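Local coordinates for protein sulfite reductase [ferredoxin] (Mycobacterium tuberculosis, PDB 1ZJ8) that probably catalyses the six-electron, ferredoxin-dependent reduction of sulfite to sulfide, using siroheme and a [4Fe-4S] cluster, at residues A[122-127]-A[144-149]; A[126-129]-A[133-136]. All blocks are in the same frame, centred on the assembly; numbering follows the deposited sequence.

Interaction 1: A[122-127]-A[144-149]; sequences RTLGQI and VQYHWI. With SRM (siroheme), chain E.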
ATOM      1  N   ARG A 122      12.084  14.291  10.573  1.00 36.27           N
ATOM      2  CA  ARG A 122      12.501  14.408  11.967  1.00 36.58           C
ATOM      3  C   ARG A 122      11.320  14.422  12.948  1.00 37.03           C
ATOM      4  O   ARG A 122      11.371  13.781  14.014  1.00 37.15           O
ATOM      5  CB  ARG A 122      13.331  15.661  12.148  1.00 36.37           C
ATOM      6  CG  ARG A 122      13.875  15.806  13.547  1.00 36.49           C
ATOM      7  CD  ARG A 122      14.594  17.118  13.701  1.00 36.82           C
ATOM      8  NE  ARG A 122      15.493  17.387  12.581  1.00 37.01           N
ATOM      9  CZ  ARG A 122      16.668  16.792  12.411  1.00 38.70           C
ATOM     10  NH1 ARG A 122      17.100  15.874  13.290  1.00 38.73           N
ATOM     11  NH2 ARG A 122      17.419  17.109  11.355  1.00 38.59           N
ATOM     12  N   THR A 123      10.271  15.158  12.585  1.00 37.37           N
ATOM     13  CA  THR A 123       9.059  15.238  13.388  1.00 37.62           C
ATOM     14  C   THR A 123       8.452  13.834  13.521  1.00 37.98           C
ATOM     15  O   THR A 123       8.217  13.362  14.626  1.00 38.07           O
ATOM     16  CB  THR A 123       8.055  16.243  12.747  1.00 37.89           C
ATOM     17  OG1 THR A 123       8.669  17.544  12.634  1.00 37.26           O
ATOM     18  CG2 THR A 123       6.728  16.326  13.562  1.00 37.74           C
ATOM     19  N   LEU A 124       8.248  13.166  12.391  1.00 38.22           N
ATOM     20  CA  LEU A 124       7.828  11.773  12.385  1.00 38.55           C
ATOM     21  C   LEU A 124       8.652  10.916  13.342  1.00 38.40           C
ATOM     22  O   LEU A 124       8.119  10.057  14.040  1.00 38.12           O
ATOM     23  CB  LEU A 124       7.955  11.209  10.973  1.00 38.70           C
ATOM     24  CG  LEU A 124       6.707  11.318  10.103  1.00 40.04           C
ATOM     25  CD1 LEU A 124       5.741  12.429  10.552  1.00 40.76           C
ATOM     26  CD2 LEU A 124       7.113  11.528   8.636  1.00 39.64           C
ATOM     27  N   GLY A 125       9.953  11.157  13.370  1.00 38.46           N
ATOM     28  CA  GLY A 125      10.843  10.359  14.189  1.00 38.79           C
ATOM     29  C   GLY A 125      10.609  10.575  15.663  1.00 38.85           C
ATOM     30  O   GLY A 125      10.594   9.625  16.443  1.00 38.85           O
ATOM     31  N   GLN A 126      10.422  11.838  16.030  1.00 39.07           N
ATOM     32  CA  GLN A 126      10.231  12.234  17.424  1.00 39.07           C
ATOM     33  C   GLN A 126       8.863  11.863  17.980  1.00 38.90           C
ATOM     34  O   GLN A 126       8.770  11.407  19.120  1.00 38.55           O
ATOM     35  CB  GLN A 126      10.456  13.721  17.537  1.00 39.13           C
ATOM     36  CG  GLN A 126      11.899  14.093  17.239  1.00 40.13           C
ATOM     37  CD  GLN A 126      12.088  15.554  16.951  1.00 40.02           C
ATOM     38  OE1 GLN A 126      11.119  16.317  16.831  1.00 41.53           O
ATOM     39  NE2 GLN A 126      13.350  15.963  16.837  1.00 40.53           N
ATOM     40  N   ILE A 127       7.815  12.053  17.172  1.00 38.72           N
ATOM     41  CA  ILE A 127       6.483  11.559  17.496  1.00 38.89           C
ATOM     42  C   ILE A 127       6.592  10.081  17.897  1.00 39.14           C
ATOM     43  O   ILE A 127       6.072   9.694  18.947  1.00 39.02           O
ATOM     44  CB  ILE A 127       5.457  11.688  16.299  1.00 38.80           C
ATOM     45  CG1 ILE A 127       5.315  13.127  15.744  1.00 39.15           C
ATOM     46  CG2 ILE A 127       4.089  11.227  16.705  1.00 38.50           C
ATOM     47  CD1 ILE A 127       5.517  14.245  16.725  1.00 38.98           C
ATOM     48  N   VAL A 144       3.676   6.172   6.811  1.00 31.84           N
ATOM     49  CA  VAL A 144       4.149   5.555   8.034  1.00 32.32           C
ATOM     50  C   VAL A 144       2.969   5.305   8.918  1.00 32.54           C
ATOM     51  O   VAL A 144       1.994   6.052   8.882  1.00 32.36           O
ATOM     52  CB  VAL A 144       5.108   6.418   8.844  1.00 32.22           C
ATOM     53  CG1 VAL A 144       6.465   6.399   8.217  1.00 33.19           C
ATOM     54  CG2 VAL A 144       4.589   7.823   8.965  1.00 33.16           C
ATOM     55  N   GLN A 145       3.080   4.252   9.716  1.00 33.02           N
ATOM     56  CA  GLN A 145       2.089   3.919  10.707  1.00 33.66           C
ATOM     57  C   GLN A 145       2.735   3.784  12.055  1.00 34.29           C
ATOM     58  O   GLN A 145       3.819   3.176  12.178  1.00 34.34           O
ATOM     59  CB  GLN A 145       1.432   2.595  10.366  1.00 33.52           C
ATOM     60  CG  GLN A 145       0.557   2.651   9.165  1.00 32.81           C
ATOM     61  CD  GLN A 145      -0.330   1.442   9.064  1.00 33.35           C
ATOM     62  OE1 GLN A 145      -1.331   1.473   8.380  1.00 32.13           O
ATOM     63  NE2 GLN A 145       0.029   0.365   9.755  1.00 34.22           N
ATOM     64  N   TYR A 146       2.056   4.342  13.057  1.00 35.20           N
ATOM     65  CA  TYR A 146       2.483   4.276  14.456  1.00 36.00           C
ATOM     66  C   TYR A 146       1.623   3.237  15.153  1.00 36.62           C
ATOM     67  O   TYR A 146       0.533   2.953  14.678  1.00 37.27           O
ATOM     68  CB  TYR A 146       2.236   5.619  15.127  1.00 36.56           C
ATOM     69  CG  TYR A 146       3.024   6.812  14.606  1.00 36.56           C
ATOM     70  CD1 TYR A 146       4.408   6.855  14.704  1.00 37.98           C
ATOM     71  CD2 TYR A 146       2.373   7.929  14.078  1.00 37.11           C
ATOM     72  CE1 TYR A 146       5.141   7.981  14.272  1.00 38.01           C
ATOM     73  CE2 TYR A 146       3.089   9.067  13.636  1.00 37.44           C
ATOM     74  CZ  TYR A 146       4.481   9.087  13.741  1.00 38.39           C
ATOM     75  OH  TYR A 146       5.232  10.183  13.320  1.00 37.65           O
ATOM     76  N   HIS A 147       2.097   2.649  16.248  1.00 37.22           N
ATOM     77  CA  HIS A 147       1.242   1.791  17.095  1.00 37.83           C
ATOM     78  C   HIS A 147       1.412   2.152  18.576  1.00 38.54           C
ATOM     79  O   HIS A 147       2.218   3.028  18.913  1.00 38.77           O
ATOM     80  CB  HIS A 147       1.551   0.317  16.861  1.00 37.66           C
ATOM     81  CG  HIS A 147       0.945  -0.240  15.617  1.00 37.03           C
ATOM     82  ND1 HIS A 147       1.686  -0.545  14.499  1.00 36.53           N
ATOM     83  CD2 HIS A 147      -0.332  -0.570  15.320  1.00 38.41           C
ATOM     84  CE1 HIS A 147       0.895  -1.041  13.565  1.00 37.20           C
ATOM     85  NE2 HIS A 147      -0.338  -1.063  14.036  1.00 38.04           N
ATOM     86  N   TRP A 148       0.652   1.500  19.458  1.00 39.25           N
ATOM     87  CA  TRP A 148       0.695   1.831  20.884  1.00 40.19           C
ATOM     88  C   TRP A 148       0.308   3.298  21.147  1.00 41.00           C
ATOM     89  O   TRP A 148       0.832   3.923  22.078  1.00 41.27           O
ATOM     90  CB  TRP A 148       2.103   1.562  21.492  1.00 40.45           C
ATOM     91  CG  TRP A 148       2.534   0.126  21.402  1.00 40.68           C
ATOM     92  CD1 TRP A 148       3.453  -0.420  20.539  1.00 40.87           C
ATOM     93  CD2 TRP A 148       2.037  -0.954  22.191  1.00 40.80           C
ATOM     94  NE1 TRP A 148       3.552  -1.781  20.747  1.00 40.79           N
ATOM     95  CE2 TRP A 148       2.697  -2.130  21.759  1.00 40.97           C
ATOM     96  CE3 TRP A 148       1.097  -1.043  23.224  1.00 40.68           C
ATOM     97  CZ2 TRP A 148       2.444  -3.377  22.331  1.00 40.64           C
ATOM     98  CZ3 TRP A 148       0.845  -2.274  23.787  1.00 40.59           C
ATOM     99  CH2 TRP A 148       1.515  -3.428  23.340  1.00 40.66           C
ATOM    100  N   ILE A 149      -0.596   3.852  20.345  1.00 41.72           N
ATOM    101  CA  ILE A 149      -0.982   5.241  20.542  1.00 42.43           C
ATOM    102  C   ILE A 149      -2.236   5.327  21.416  1.00 43.28           C
ATOM    103  O   ILE A 149      -3.159   4.512  21.289  1.00 43.26           O
ATOM    104  CB  ILE A 149      -1.085   6.003  19.193  1.00 42.54           C
ATOM    105  CG1 ILE A 149       0.219   6.778  18.982  1.00 42.30           C
ATOM    106  CG2 ILE A 149      -2.274   6.972  19.153  1.00 42.37           C
ATOM    107  CD1 ILE A 149       0.326   7.432  17.674  1.00 42.32           C
TER
HETATM  108 FE   SRM E 557      -4.867  -2.590   4.115  1.00 36.68          FE
HETATM  109  CHA SRM E 557      -7.412  -3.371   6.256  1.00 39.33           C
HETATM  110  CHB SRM E 557      -2.680  -2.874   6.636  1.00 37.03           C
HETATM  111  CHC SRM E 557      -2.453  -1.800   2.081  1.00 31.66           C
HETATM  112  CHD SRM E 557      -6.421  -4.386   1.606  1.00 36.19           C
HETATM  113  NA  SRM E 557      -5.039  -2.840   6.092  1.00 38.55           N
HETATM  114  C1A SRM E 557      -6.166  -3.019   6.816  1.00 39.78           C
HETATM  115  C2A SRM E 557      -5.978  -2.812   8.288  1.00 40.69           C
HETATM  116  CMA SRM E 557      -6.404  -1.425   8.658  1.00 40.05           C
HETATM  117  CDA SRM E 557      -6.621  -3.892   9.113  1.00 42.56           C
HETATM  118  CEA SRM E 557      -7.908  -3.616   9.823  1.00 44.84           C
HETATM  119  O3A SRM E 557      -8.907  -3.337   9.152  1.00 47.29           O
HETATM  120  O4A SRM E 557      -7.977  -3.656  11.060  1.00 46.66           O
HETATM  121  C3A SRM E 557      -4.499  -2.970   8.392  1.00 40.44           C
HETATM  122  CAA SRM E 557      -3.844  -2.042   9.359  1.00 40.25           C
HETATM  123  CBA SRM E 557      -3.856  -2.820  10.648  1.00 41.43           C
HETATM  124  CCA SRM E 557      -2.670  -2.476  11.490  1.00 42.67           C
HETATM  125  O1A SRM E 557      -1.560  -2.320  10.936  1.00 41.33           O
HETATM  126  O2A SRM E 557      -2.836  -2.333  12.726  1.00 43.03           O
HETATM  127  C4A SRM E 557      -4.038  -2.871   6.978  1.00 39.08           C
HETATM  128  NB  SRM E 557      -2.950  -2.236   4.374  1.00 35.16           N
HETATM  129  C1B SRM E 557      -2.173  -2.340   5.454  1.00 34.63           C
HETATM  130  C2B SRM E 557      -0.771  -1.829   5.283  1.00 33.18           C
HETATM  131  CMB SRM E 557      -0.231  -1.084   6.471  1.00 32.44           C
HETATM  132  CDB SRM E 557       0.105  -3.011   5.036  1.00 33.03           C
HETATM  133  CEB SRM E 557       1.562  -2.780   4.844  1.00 33.40           C
HETATM  134  O3B SRM E 557       2.417  -3.166   5.670  1.00 33.18           O
HETATM  135  O4B SRM E 557       1.895  -2.175   3.825  1.00 34.85           O
HETATM  136  C3B SRM E 557      -0.962  -1.010   4.024  1.00 32.49           C
HETATM  137  CAB SRM E 557      -1.404   0.393   4.354  1.00 32.29           C
HETATM  138  CBB SRM E 557      -1.041   1.364   3.272  1.00 31.87           C
HETATM  139  CCB SRM E 557      -1.695   2.691   3.525  1.00 31.13           C
HETATM  140  O1B SRM E 557      -1.052   3.634   3.979  1.00 31.81           O
HETATM  141  O2B SRM E 557      -2.878   2.878   3.257  1.00 33.57           O
HETATM  142  C4B SRM E 557      -2.170  -1.693   3.444  1.00 33.82           C
HETATM  143  NC  SRM E 557      -4.457  -3.100   2.297  1.00 33.63           N
HETATM  144  C1C SRM E 557      -3.500  -2.529   1.538  1.00 31.18           C
HETATM  145  C2C SRM E 557      -3.433  -3.040   0.249  1.00 32.91           C
HETATM  146  CDC SRM E 557      -2.375  -2.869  -0.790  1.00 33.13           C
HETATM  147  CEC SRM E 557      -2.388  -1.720  -1.720  1.00 32.44           C
HETATM  148  O3C SRM E 557      -3.184  -0.772  -1.535  1.00 31.81           O
HETATM  149  O4C SRM E 557      -1.588  -1.786  -2.665  1.00 32.69           O
HETATM  150  C3C SRM E 557      -4.552  -3.813   0.169  1.00 33.32           C
HETATM  151  CAC SRM E 557      -4.844  -4.533  -1.106  1.00 33.48           C
HETATM  152  CBC SRM E 557      -5.273  -3.763  -2.338  1.00 32.83           C
HETATM  153  CCC SRM E 557      -6.750  -3.431  -2.217  1.00 32.31           C
HETATM  154  O1C SRM E 557      -7.147  -2.574  -1.381  1.00 28.39           O
HETATM  155  O2C SRM E 557      -7.536  -4.065  -2.966  1.00 31.62           O
HETATM  156  C4C SRM E 557      -5.187  -3.784   1.384  1.00 34.77           C
HETATM  157  ND  SRM E 557      -6.720  -3.366   3.871  1.00 37.36           N
HETATM  158  C1D SRM E 557      -7.031  -4.191   2.858  1.00 37.00           C
HETATM  159  C2D SRM E 557      -8.163  -4.948   3.218  1.00 38.32           C
HETATM  160  CAD SRM E 557      -9.151  -5.481   2.196  1.00 37.48           C
HETATM  161  CBD SRM E 557     -10.341  -4.643   1.844  1.00 39.18           C
HETATM  162  CCD SRM E 557     -11.311  -5.009   0.758  1.00 40.36           C
HETATM  163  O1D SRM E 557     -11.364  -4.245  -0.232  1.00 41.96           O
HETATM  164  O2D SRM E 557     -12.033  -6.039   0.843  1.00 37.19           O
HETATM  165  C3D SRM E 557      -8.519  -4.540   4.492  1.00 37.58           C
HETATM  166  CDD SRM E 557      -9.879  -4.718   5.110  1.00 38.97           C
HETATM  167  CED SRM E 557     -11.066  -3.852   4.752  1.00 39.54           C
HETATM  168  O3D SRM E 557     -10.929  -2.808   4.114  1.00 39.68           O
HETATM  169  O4D SRM E 557     -12.216  -4.170   5.089  1.00 38.84           O
HETATM  170  C4D SRM E 557      -7.620  -3.560   4.882  1.00 38.45           C
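Y146 reaches from strand 144-149 to the sheet-facing side of helix 118-131, where L124 and I127 receive it, an example of helix-on-sheet packing in a ferredoxin-like half domain. The axes of 122-127 and 144-147 run nearly parallel, 17° apart and 10.4 Å at closest approach. From CB, the tyrosine side chain leaves with CG anti to the carbonyl carbon (chi1 -64°), which carries the ring toward the helix. Farther out, CE1 borders L124 O, while CE2 and CZ lie obliquely against the CG2 branch of I127, Y146 CZ at 3.7 Å from I127 CG2. At the tip, Y146 OH donates over 3.0 Å to an in-plane lone pair of L124 O, which lies at the edge of the ring. Y146 OH also packs against I127 CB, 3.3 Å away. The L124 side chain crosses the tyrosine at about a right angle, and its CG rests 4.2 Å from V144 CG2. Q145 and H147 face the siroheme instead, gripping one propionate: Q145 NE2 weakly, 3.3 Å from O1A of the siroheme, while R108 holds the amide's oxygen and F433 stacks on the imidazole. H147 NE2 makes the straighter bond, 3.1 Å from siroheme O2A with an N-H...O angle of 170°.

Interaction 2: A[126-129]-A[133-136]; sequences QIST and RDTA
S128 meets D134, T135 and A136 where helix 118-131 gives way to strand 135-138, a helix-to-strand turn within the ferredoxin-like half domain. R133 and D134 both adopt left-handed backbone conformations, and this folds the chain back against the last part of the helix. On the buried side, D134 N donates to S128 O over 2.9 Å, approaching from well above the carbonyl plane. The serine hydroxyl, set anti to its own nitrogen (chi1 176°), is directed at T135 O and lies 3.8 Å from the methyl CB of A136; the OG to T135 O separation of 2.5 Å is too short to be taken literally. The solvent side is looser. T129 and D134 run side by side; T129 OG1 lies 2.9 Å from D134 OD1 and is also hydrogen-bonded to G125 O within the helix. R133 is also exposed; its CB points away from the helix, and its side chain touches W148. D134 OD2 bonds to T367 OG1 on helix 366-379. The chemistry is thus almost wholly polar: a late-helix carbonyl gains a donor from beyond the helix, and the carboxylate, bonded to T367 and near the T129 hydroxyl, probably stays ionised.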
ATOM      1  N   GLN A 126      10.422  11.838  16.030  1.00 39.07           N
ATOM      2  CA  GLN A 126      10.231  12.234  17.424  1.00 39.07           C
ATOM      3  C   GLN A 126       8.863  11.863  17.980  1.00 38.90           C
ATOM      4  O   GLN A 126       8.770  11.407  19.120  1.00 38.55           O
ATOM      5  CB  GLN A 126      10.456  13.721  17.537  1.00 39.13           C
ATOM      6  CG  GLN A 126      11.899  14.093  17.239  1.00 40.13           C
ATOM      7  CD  GLN A 126      12.088  15.554  16.951  1.00 40.02           C
ATOM      8  OE1 GLN A 126      11.119  16.317  16.831  1.00 41.53           O
ATOM      9  NE2 GLN A 126      13.350  15.963  16.837  1.00 40.53           N
ATOM     10  N   ILE A 127       7.815  12.053  17.172  1.00 38.72           N
ATOM     11  CA  ILE A 127       6.483  11.559  17.496  1.00 38.89           C
ATOM     12  C   ILE A 127       6.592  10.081  17.897  1.00 39.14           C
ATOM     13  O   ILE A 127       6.072   9.694  18.947  1.00 39.02           O
ATOM     14  CB  ILE A 127       5.457  11.688  16.299  1.00 38.80           C
ATOM     15  CG1 ILE A 127       5.315  13.127  15.744  1.00 39.15           C
ATOM     16  CG2 ILE A 127       4.089  11.227  16.705  1.00 38.50           C
ATOM     17  CD1 ILE A 127       5.517  14.245  16.725  1.00 38.98           C
ATOM     18  N   SER A 128       7.266   9.266  17.070  1.00 39.43           N
ATOM     19  CA  SER A 128       7.302   7.805  17.270  1.00 39.47           C
ATOM     20  C   SER A 128       7.998   7.458  18.577  1.00 39.82           C
ATOM     21  O   SER A 128       7.457   6.689  19.399  1.00 39.85           O
ATOM     22  CB  SER A 128       8.027   7.100  16.122  1.00 39.62           C
ATOM     23  OG  SER A 128       8.157   5.692  16.345  1.00 39.85           O
ATOM     24  N   THR A 129       9.188   8.035  18.761  1.00 39.99           N
ATOM     25  CA  THR A 129      10.029   7.742  19.920  1.00 40.37           C
ATOM     26  C   THR A 129       9.286   8.071  21.221  1.00 40.70           C
ATOM     27  O   THR A 129       9.380   7.339  22.208  1.00 40.70           O
ATOM     28  CB  THR A 129      11.387   8.535  19.861  1.00 40.26           C
ATOM     29  OG1 THR A 129      12.000   8.402  18.564  1.00 40.09           O
ATOM     30  CG2 THR A 129      12.355   8.031  20.913  1.00 39.98           C
ATOM     31  N   ARG A 133       6.055   4.294  21.371  1.00 38.79           N
ATOM     32  CA  ARG A 133       7.016   3.306  21.864  1.00 38.49           C
ATOM     33  C   ARG A 133       8.070   2.976  20.810  1.00 37.88           C
ATOM     34  O   ARG A 133       8.624   1.872  20.791  1.00 37.70           O
ATOM     35  CB  ARG A 133       6.304   2.046  22.372  1.00 38.90           C
ATOM     36  CG  ARG A 133       5.189   2.323  23.422  1.00 39.71           C
ATOM     37  CD  ARG A 133       4.752   1.040  24.148  1.00 39.53           C
ATOM     38  NE  ARG A 133       3.406   1.117  24.725  1.00 40.52           N
ATOM     39  CZ  ARG A 133       2.947   0.341  25.721  1.00 41.51           C
ATOM     40  NH1 ARG A 133       3.716  -0.585  26.300  1.00 42.58           N
ATOM     41  NH2 ARG A 133       1.697   0.490  26.154  1.00 41.48           N
ATOM     42  N   ASP A 134       8.360   3.975  19.966  1.00 37.46           N
ATOM     43  CA  ASP A 134       9.383   3.913  18.904  1.00 37.17           C
ATOM     44  C   ASP A 134       8.976   3.010  17.723  1.00 36.80           C
ATOM     45  O   ASP A 134       9.805   2.681  16.877  1.00 37.13           O
ATOM     46  CB  ASP A 134      10.757   3.522  19.464  1.00 37.31           C
ATOM     47  CG  ASP A 134      11.906   4.304  18.814  1.00 39.36           C
ATOM     48  OD1 ASP A 134      11.768   5.545  18.622  1.00 42.16           O
ATOM     49  OD2 ASP A 134      12.964   3.687  18.510  1.00 39.89           O
ATOM     50  N   THR A 135       7.704   2.626  17.656  1.00 35.87           N
ATOM     51  CA  THR A 135       7.189   1.929  16.495  1.00 35.27           C
ATOM     52  C   THR A 135       7.059   2.910  15.323  1.00 34.61           C
ATOM     53  O   THR A 135       6.559   4.028  15.480  1.00 34.43           O
ATOM     54  CB  THR A 135       5.795   1.274  16.778  1.00 35.41           C
ATOM     55  OG1 THR A 135       4.831   2.285  17.135  1.00 35.93           O
ATOM     56  CG2 THR A 135       5.906   0.242  17.892  1.00 34.94           C
ATOM     57  N   ALA A 136       7.506   2.461  14.156  1.00 34.06           N
ATOM     58  CA  ALA A 136       7.341   3.194  12.906  1.00 33.53           C
ATOM     59  C   ALA A 136       7.557   2.227  11.752  1.00 32.91           C
ATOM     60  O   ALA A 136       8.647   1.696  11.604  1.00 32.49           O
ATOM     61  CB  ALA A 136       8.346   4.315  12.840  1.00 33.54           C
TER

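How the interactions relate
Both contacts hold helix 118-131 to the same antiparallel sheet, one through strand 144-149 and the other through its neighbour, strand 135-138. Interaction 1 is buried and mostly apolar, a tyrosine hydroxyl being its one polar link to the helix, and its strand presents the opposite face to the cofactor. Interaction 2 is only partly buried; it lies at the end of the helix, where backbone groups, hydroxyls and a carboxylate do the work. The two overlap at Q126 and I127, though I127 packs only in interaction 1. They touch directly: S128 CB packs 3.5 Å from Y146 CE1, and T135 OG1, also bonded to A132 O, lies 2.9 Å from H147 N, a probable hydrogen bond.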